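Local coordinates for protein D-glycero-alpha-D-manno-heptose 7-phosphate kinase (Campylobacter jejuni subsp. jejuni, PDB 4N3O) that catalyses the ATP-dependent phosphorylation of D-glycero-alpha-D-manno-heptose 7-phosphate at its C-1 position, a step on the way to the sugar nucleotide used for capsule polysaccharide, at residues P12-L17 with V35-I40; G171-E176 with V185-I190; G139-A144 with D163-T168. All coordinates share one frame; numbering follows the deposited sequence.

Overall arrangement
From the N terminus, contact 1 comes first: strands 6-21 and 31-40 fold back on each other as a hairpin and close a loop of 17 residues. Contact 3 follows, where the start of helix 140-153 meets helix 162-169. That second helix runs almost directly into strand 172-178, which opens contact 2, a short hairpin with strand 182-188. The three are in series, so none nests in or crosses another. In space they converge. Strands 31-40 and 172-178 are neighbours, which makes contacts 1 and 2 parts of one sheet, and helix 162-169 of contact 3 lies against both, with D163 bridged to R14 of contact 1.

Contact 1 (P12-L17 with V35-I40); sequences PLRLGL and VLNATI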
# COMPACT_ATOMS: atom_id res chain seq x y z
N PRO A 12 0.46 9.82 6.00
CA PRO A 12 0.00 9.57 4.65
C PRO A 12 -0.38 10.79 3.86
O PRO A 12 -0.79 11.80 4.41
CB PRO A 12 -1.25 8.71 4.88
CG PRO A 12 -1.79 9.19 6.17
CD PRO A 12 -0.61 9.60 7.00
N LEU A 13 -0.26 10.68 2.54
CA LEU A 13 -0.70 11.70 1.62
C LEU A 13 -2.19 11.46 1.42
O LEU A 13 -2.75 10.49 1.93
CB LEU A 13 0.05 11.59 0.31
CG LEU A 13 1.55 11.84 0.46
CD1 LEU A 13 2.26 11.64 -0.88
CD2 LEU A 13 1.81 13.25 0.95
N ARG A 14 -2.84 12.34 0.68
CA ARG A 14 -4.26 12.21 0.48
C ARG A 14 -4.66 12.41 -0.94
O ARG A 14 -3.98 13.08 -1.70
CB ARG A 14 -5.03 13.27 1.29
CG ARG A 14 -4.65 14.68 0.87
CD ARG A 14 -5.87 15.57 0.77
NE ARG A 14 -5.55 16.88 0.21
CZ ARG A 14 -5.27 17.10 -1.08
NH1 ARG A 14 -5.19 16.08 -1.94
NH2 ARG A 14 -5.02 18.33 -1.50
N LEU A 15 -5.83 11.90 -1.24
CA LEU A 15 -6.39 11.98 -2.55
C LEU A 15 -7.74 12.66 -2.45
O LEU A 15 -8.58 12.29 -1.64
CB LEU A 15 -6.54 10.56 -3.04
CG LEU A 15 -6.90 10.26 -4.46
CD1 LEU A 15 -6.01 11.05 -5.41
CD2 LEU A 15 -6.72 8.76 -4.63
N GLY A 16 -7.94 13.71 -3.25
CA GLY A 16 -9.21 14.39 -3.29
C GLY A 16 -10.11 13.59 -4.21
O GLY A 16 -9.90 13.58 -5.42
N LEU A 17 -11.10 12.93 -3.64
CA LEU A 17 -12.02 12.11 -4.41
C LEU A 17 -13.15 12.93 -5.01
O LEU A 17 -13.57 12.67 -6.14
CB LEU A 17 -12.59 11.00 -3.52
CG LEU A 17 -11.61 9.93 -3.04
CD1 LEU A 17 -12.30 8.92 -2.14
CD2 LEU A 17 -11.01 9.23 -4.23
N VAL A 35 -15.86 18.72 0.55
CA VAL A 35 -14.75 18.00 -0.01
C VAL A 35 -14.77 16.61 0.65
O VAL A 35 -15.09 16.46 1.84
CB VAL A 35 -13.40 18.73 0.17
CG1 VAL A 35 -13.04 18.88 1.63
CG2 VAL A 35 -12.28 17.99 -0.54
N LEU A 36 -14.49 15.59 -0.16
CA LEU A 36 -14.39 14.23 0.31
C LEU A 36 -13.01 13.79 -0.04
O LEU A 36 -12.70 13.68 -1.22
CB LEU A 36 -15.39 13.32 -0.39
CG LEU A 36 -15.19 11.81 -0.14
CD1 LEU A 36 -15.38 11.48 1.32
CD2 LEU A 36 -16.12 10.97 -0.99
N ASN A 37 -12.17 13.57 0.98
CA ASN A 37 -10.83 13.08 0.71
C ASN A 37 -10.56 11.82 1.50
O ASN A 37 -11.37 11.41 2.36
CB ASN A 37 -9.79 14.16 0.94
CG ASN A 37 -9.85 14.72 2.32
OD1 ASN A 37 -10.13 13.99 3.28
ND2 ASN A 37 -9.59 16.01 2.44
N ALA A 38 -9.45 11.18 1.18
CA ALA A 38 -9.13 9.91 1.79
C ALA A 38 -7.64 9.71 1.75
O ALA A 38 -7.02 9.95 0.73
CB ALA A 38 -9.82 8.79 1.03
N THR A 39 -7.06 9.28 2.86
CA THR A 39 -5.62 9.05 2.89
C THR A 39 -5.26 7.83 2.13
O THR A 39 -6.05 6.88 2.04
CB THR A 39 -5.09 8.95 4.33
OG1 THR A 39 -5.86 8.01 5.07
CG2 THR A 39 -5.16 10.30 5.01
N ILE A 40 -4.05 7.84 1.57
CA ILE A 40 -3.55 6.70 0.80
C ILE A 40 -2.17 6.26 1.25
O ILE A 40 -1.49 6.98 1.97
CB ILE A 40 -3.56 6.99 -0.69
CG1 ILE A 40 -2.76 8.26 -1.01
CG2 ILE A 40 -4.98 7.14 -1.17
CD1 ILE A 40 -2.65 8.52 -2.50
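L15 and A38 face each other in the antiparallel hairpin of strands 6-21 and 31-40, tied twice through the backbone: L15 N lies 3.0 Å from A38 O, and A38 N 3.2 Å from L15 O. Farther along, L17 N is hydrogen-bonded to L36 O. The face carrying L15, A38 and I40 is apolar, buried and closely packed. CG2 of I40 stands 4.2 Å from CB of L15, while its other branch, CG1, is swung between its own backbone N and carbonyl carbon (chi1 56°) and rests 3.7 Å from L13 O. A38 suits its place by being small, since the L17 methyl CD1 comes in at 4.0 Å from A38 CB.

The other face is more polar. N37 and T39 are buried there, and P12 sets its ring CG 3.7 Å from T39 CG2; the looser side is at R14 and G16, which keep some exposure. R14 CD passes 4.1 Å from N37 ND2, with guanidinium and amide planes only 7° apart. Bent at chi2, the arginine runs on to a salt bridge with D163, consistent with its inferred role as transition state stabiliser. T39 OG1 is hydrogen-bonded to the hydroxyl of T333 and to G171 N. Around the hairpin, strand 303-308 meets L15 and L17 through F303 and F305, helix 236-248 receives L36, and strand 172-178 pairs with the far edge of 35-40.

Contact 2 (G171-E176 with V185-I190); sequences GFNFME and VNPLRI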
# COMPACT_ATOMS: atom_id res chain seq x y z
N GLY A 171 -7.99 8.17 7.05
CA GLY A 171 -9.24 7.57 6.65
C GLY A 171 -9.98 8.43 5.62
O GLY A 171 -9.38 9.27 4.95
N PHE A 172 -11.27 8.18 5.50
CA PHE A 172 -12.13 8.95 4.62
C PHE A 172 -12.69 10.04 5.47
O PHE A 172 -13.17 9.79 6.57
CB PHE A 172 -13.25 8.08 4.08
CG PHE A 172 -12.86 7.23 2.91
CD1 PHE A 172 -11.91 6.24 3.04
CD2 PHE A 172 -13.48 7.38 1.70
CE1 PHE A 172 -11.55 5.46 1.96
CE2 PHE A 172 -13.14 6.60 0.63
CZ PHE A 172 -12.17 5.65 0.75
N ASN A 173 -12.62 11.27 4.97
CA ASN A 173 -13.14 12.42 5.69
C ASN A 173 -14.00 13.24 4.77
O ASN A 173 -13.57 13.61 3.68
CB ASN A 173 -11.99 13.28 6.21
CG ASN A 173 -11.18 12.59 7.29
OD1 ASN A 173 -11.69 12.32 8.38
ND2 ASN A 173 -9.91 12.33 7.01
N PHE A 174 -15.22 13.49 5.21
CA PHE A 174 -16.14 14.31 4.46
C PHE A 174 -16.17 15.64 5.17
O PHE A 174 -16.53 15.70 6.34
CB PHE A 174 -17.53 13.70 4.44
CG PHE A 174 -18.45 14.35 3.46
CD1 PHE A 174 -19.11 15.52 3.77
CD2 PHE A 174 -18.65 13.78 2.21
CE1 PHE A 174 -19.96 16.12 2.86
CE2 PHE A 174 -19.50 14.38 1.30
CZ PHE A 174 -20.15 15.55 1.63
N MSE A 175 -15.78 16.70 4.48
CA MSE A 175 -15.71 18.00 5.10
C MSE A 175 -16.67 18.97 4.50
O MSE A 175 -16.75 19.13 3.28
CB MSE A 175 -14.27 18.46 4.99
CG MSE A 175 -13.39 17.25 5.34
SE MSE A 175 -11.59 17.90 5.65
CE MSE A 175 -10.61 16.29 6.15
N GLU A 176 -17.44 19.62 5.38
CA GLU A 176 -18.43 20.62 4.98
C GLU A 176 -17.97 21.98 5.44
O GLU A 176 -17.45 22.14 6.54
CB GLU A 176 -19.80 20.25 5.53
CG GLU A 176 -20.41 19.10 4.75
CD GLU A 176 -21.54 18.40 5.47
OE1 GLU A 176 -22.67 18.34 4.90
OE2 GLU A 176 -21.31 17.92 6.60
N VAL A 185 -15.69 18.57 10.07
CA VAL A 185 -15.04 17.39 9.56
C VAL A 185 -15.78 16.17 10.06
O VAL A 185 -15.97 16.02 11.27
CB VAL A 185 -13.59 17.32 10.04
CG1 VAL A 185 -12.92 16.04 9.56
CG2 VAL A 185 -12.83 18.54 9.54
N ASN A 186 -16.23 15.34 9.13
CA ASN A 186 -16.90 14.10 9.46
C ASN A 186 -15.94 12.94 9.17
O ASN A 186 -15.80 12.54 8.01
CB ASN A 186 -18.17 13.93 8.63
CG ASN A 186 -19.25 14.94 8.98
OD1 ASN A 186 -19.70 15.70 8.13
ND2 ASN A 186 -19.64 14.98 10.26
N PRO A 187 -15.24 12.42 10.20
CA PRO A 187 -14.37 11.27 9.97
C PRO A 187 -15.27 10.05 9.82
O PRO A 187 -15.84 9.57 10.79
CB PRO A 187 -13.51 11.19 11.24
CG PRO A 187 -13.92 12.34 12.10
CD PRO A 187 -15.24 12.82 11.61
N LEU A 188 -15.41 9.58 8.58
CA LEU A 188 -16.30 8.47 8.27
C LEU A 188 -15.79 7.11 8.66
O LEU A 188 -14.62 6.82 8.55
CB LEU A 188 -16.56 8.44 6.77
CG LEU A 188 -17.16 9.70 6.17
CD1 LEU A 188 -17.29 9.47 4.68
CD2 LEU A 188 -18.51 10.02 6.78
N ARG A 189 -16.69 6.28 9.16
CA ARG A 189 -16.37 4.93 9.46
C ARG A 189 -16.90 4.27 8.19
O ARG A 189 -18.10 4.31 7.91
CB ARG A 189 -17.10 4.42 10.69
CG ARG A 189 -16.36 3.26 11.32
CD ARG A 189 -17.11 2.55 12.43
NE ARG A 189 -17.92 3.45 13.25
CZ ARG A 189 -19.25 3.44 13.28
NH1 ARG A 189 -19.89 4.30 14.05
NH2 ARG A 189 -19.94 2.56 12.56
N ILE A 190 -16.00 3.71 7.40
CA ILE A 190 -16.33 3.10 6.12
C ILE A 190 -16.05 1.61 6.17
O ILE A 190 -15.01 1.20 6.70
CB ILE A 190 -15.46 3.76 5.02
CG1 ILE A 190 -16.01 5.13 4.67
CG2 ILE A 190 -15.41 2.94 3.75
CD1 ILE A 190 -17.38 5.09 4.05
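F174 and N186 form a hydrogen-bonded pair in the antiparallel beta hairpin of strands 172-178 and 182-188: F174 N is 3.0 Å from N186 O, and N186 N is 2.8 Å from F174 O. Side chains alternate between two faces. On one, M175, modelled as selenomethionine, and V185 lie side by side and point the same way. Extended beyond CG, the M175 chain runs alongside the valine, with SE 4.1 Å from V185 CG2 and the terminal CE reaching CG1. A flexible, unbranched chain and a branched methyl pair fit this place well, because Y165 of helix 162-169 packs against both.

On the other face the aromatic rings diverge. F172 and I190 cross at about a right angle, CB of the phenylalanine being 4.1 Å from CG1 of the isoleucine. F174 has CG anti to its own backbone N (chi1 -168°), which carries the ring away from the partner strand to meet the Y34 ring with planes nearly parallel; its CB stays 4.2 Å from L188 CD1. E176 extends to a salt bridge with K244 of helix 236-248. P187 occupies a non-hydrogen-bonded position opposite N173, where its lack of an N-H costs this strand pair nothing. There the N173 amide crosses the proline obliquely, bringing OD1 to 3.3 Å from P187 CA and 3.6 Å from P187 CB.

Contact 3 (G139-A144 with D163-T168); sequences GEYEIA and DQYAAT
Two helices of the GHMP kinase N-terminal domain meet here: the first turn of helix 140-153 and helix 162-169, which carries D163, the proton acceptor inferred from relatives. Their axes approach to 9.1 Å and run roughly antiparallel, at 142°. A144, being small, lets the two backbones face each other here without a long side chain in between. It points its CB toward the other helix, 3.8 Å from Y165 CD1. Its O lies against Q164 CB at 3.6 Å.

T168 fits the interface with both of its branches. CG2, anti to its own backbone N, packs on E140 CB at 3.4 Å; OG1 turns back to donate to Q164 O at 3.0 Å. That carbonyl also takes the T168 backbone N-H, from the opposite face of its plane, so the hydroxyl is satisfied within its own helix although its nearest neighbours across the contact are carbons of A144. Toward the exposed side the Y141 and Y165 rings lie side by side, pointing the same way and meeting at their edges, with Y165 OH near the plane of the Y141 ring and 3.6 Å from its CE1. G139 is the N-cap, and its N-H is accepted by OE1 of E142.

I143 touches K128 and T168 touches V124, both of helix 118-134. Q164 lies over A147 and Y148 of helix 140-153, and D163 reaches across to R14 of strand 6-21.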
# COMPACT_ATOMS: atom_id res chain seq x y z
N GLY A 139 -3.02 16.46 21.28
CA GLY A 139 -3.88 15.49 20.64
C GLY A 139 -3.76 15.65 19.15
O GLY A 139 -3.07 16.54 18.66
N GLU A 140 -4.46 14.81 18.41
CA GLU A 140 -4.38 14.86 16.97
C GLU A 140 -4.95 16.18 16.40
O GLU A 140 -4.35 16.77 15.51
CB GLU A 140 -5.06 13.62 16.37
CG GLU A 140 -4.59 12.28 16.98
CD GLU A 140 -3.13 11.90 16.70
OE1 GLU A 140 -2.85 10.67 16.62
OE2 GLU A 140 -2.26 12.79 16.55
N TYR A 141 -6.09 16.64 16.91
CA TYR A 141 -6.67 17.92 16.44
C TYR A 141 -5.73 19.11 16.68
O TYR A 141 -5.56 19.97 15.81
CB TYR A 141 -8.03 18.18 17.09
CG TYR A 141 -8.50 19.60 16.92
CD1 TYR A 141 -9.00 20.06 15.71
CD2 TYR A 141 -8.46 20.49 17.99
CE1 TYR A 141 -9.43 21.37 15.56
CE2 TYR A 141 -8.89 21.79 17.85
CZ TYR A 141 -9.37 22.23 16.64
OH TYR A 141 -9.80 23.54 16.53
N GLU A 142 -5.11 19.13 17.86
CA GLU A 142 -4.16 20.18 18.23
C GLU A 142 -2.96 20.15 17.31
O GLU A 142 -2.38 21.18 17.02
CB GLU A 142 -3.77 20.04 19.72
CG GLU A 142 -4.95 20.35 20.65
CD GLU A 142 -4.90 19.62 22.00
OE1 GLU A 142 -3.84 19.06 22.37
OE2 GLU A 142 -5.95 19.60 22.69
N ILE A 143 -2.59 18.97 16.82
CA ILE A 143 -1.47 18.89 15.88
C ILE A 143 -1.88 19.42 14.52
O ILE A 143 -1.10 20.12 13.86
CB ILE A 143 -0.90 17.47 15.79
CG1 ILE A 143 -0.09 17.17 17.05
CG2 ILE A 143 -0.02 17.31 14.56
CD1 ILE A 143 0.43 15.74 17.12
N ALA A 144 -3.10 19.13 14.10
CA ALA A 144 -3.59 19.65 12.82
C ALA A 144 -3.72 21.17 12.87
O ALA A 144 -3.39 21.84 11.88
CB ALA A 144 -4.92 19.01 12.45
N ASP A 163 -6.31 19.71 4.38
CA ASP A 163 -5.17 18.82 4.22
C ASP A 163 -4.51 18.39 5.51
O ASP A 163 -3.94 17.27 5.57
CB ASP A 163 -4.15 19.45 3.28
CG ASP A 163 -4.67 19.59 1.85
OD1 ASP A 163 -5.69 18.94 1.52
OD2 ASP A 163 -4.05 20.34 1.06
N GLN A 164 -4.58 19.25 6.54
CA GLN A 164 -3.98 18.94 7.83
C GLN A 164 -4.82 17.92 8.60
O GLN A 164 -4.26 17.07 9.33
CB GLN A 164 -3.78 20.20 8.69
CG GLN A 164 -2.79 21.22 8.13
CD GLN A 164 -3.35 22.05 6.98
OE1 GLN A 164 -4.57 22.17 6.80
NE2 GLN A 164 -2.45 22.66 6.21
N TYR A 165 -6.14 17.99 8.46
CA TYR A 165 -7.03 17.06 9.13
C TYR A 165 -6.91 15.68 8.50
O TYR A 165 -6.96 14.68 9.18
CB TYR A 165 -8.50 17.50 9.11
CG TYR A 165 -8.84 18.76 9.89
CD1 TYR A 165 -8.52 18.87 11.24
CD2 TYR A 165 -9.56 19.80 9.30
CE1 TYR A 165 -8.85 20.01 11.97
CE2 TYR A 165 -9.91 20.94 10.02
CZ TYR A 165 -9.55 21.04 11.36
OH TYR A 165 -9.89 22.16 12.09
N ALA A 166 -6.78 15.63 7.18
CA ALA A 166 -6.65 14.36 6.47
C ALA A 166 -5.37 13.66 6.90
O ALA A 166 -5.39 12.46 7.22
CB ALA A 166 -6.63 14.58 4.96
N ALA A 167 -4.27 14.38 6.90
CA ALA A 167 -2.98 13.80 7.28
C ALA A 167 -2.94 13.34 8.75
O ALA A 167 -2.38 12.30 9.07
CB ALA A 167 -1.86 14.79 7.02
N THR A 168 -3.55 14.12 9.63
CA THR A 168 -3.56 13.82 11.06
C THR A 168 -4.54 12.70 11.44
O THR A 168 -4.18 11.76 12.16
CB THR A 168 -3.89 15.08 11.87
OG1 THR A 168 -2.84 16.05 11.75
CG2 THR A 168 -4.04 14.75 13.31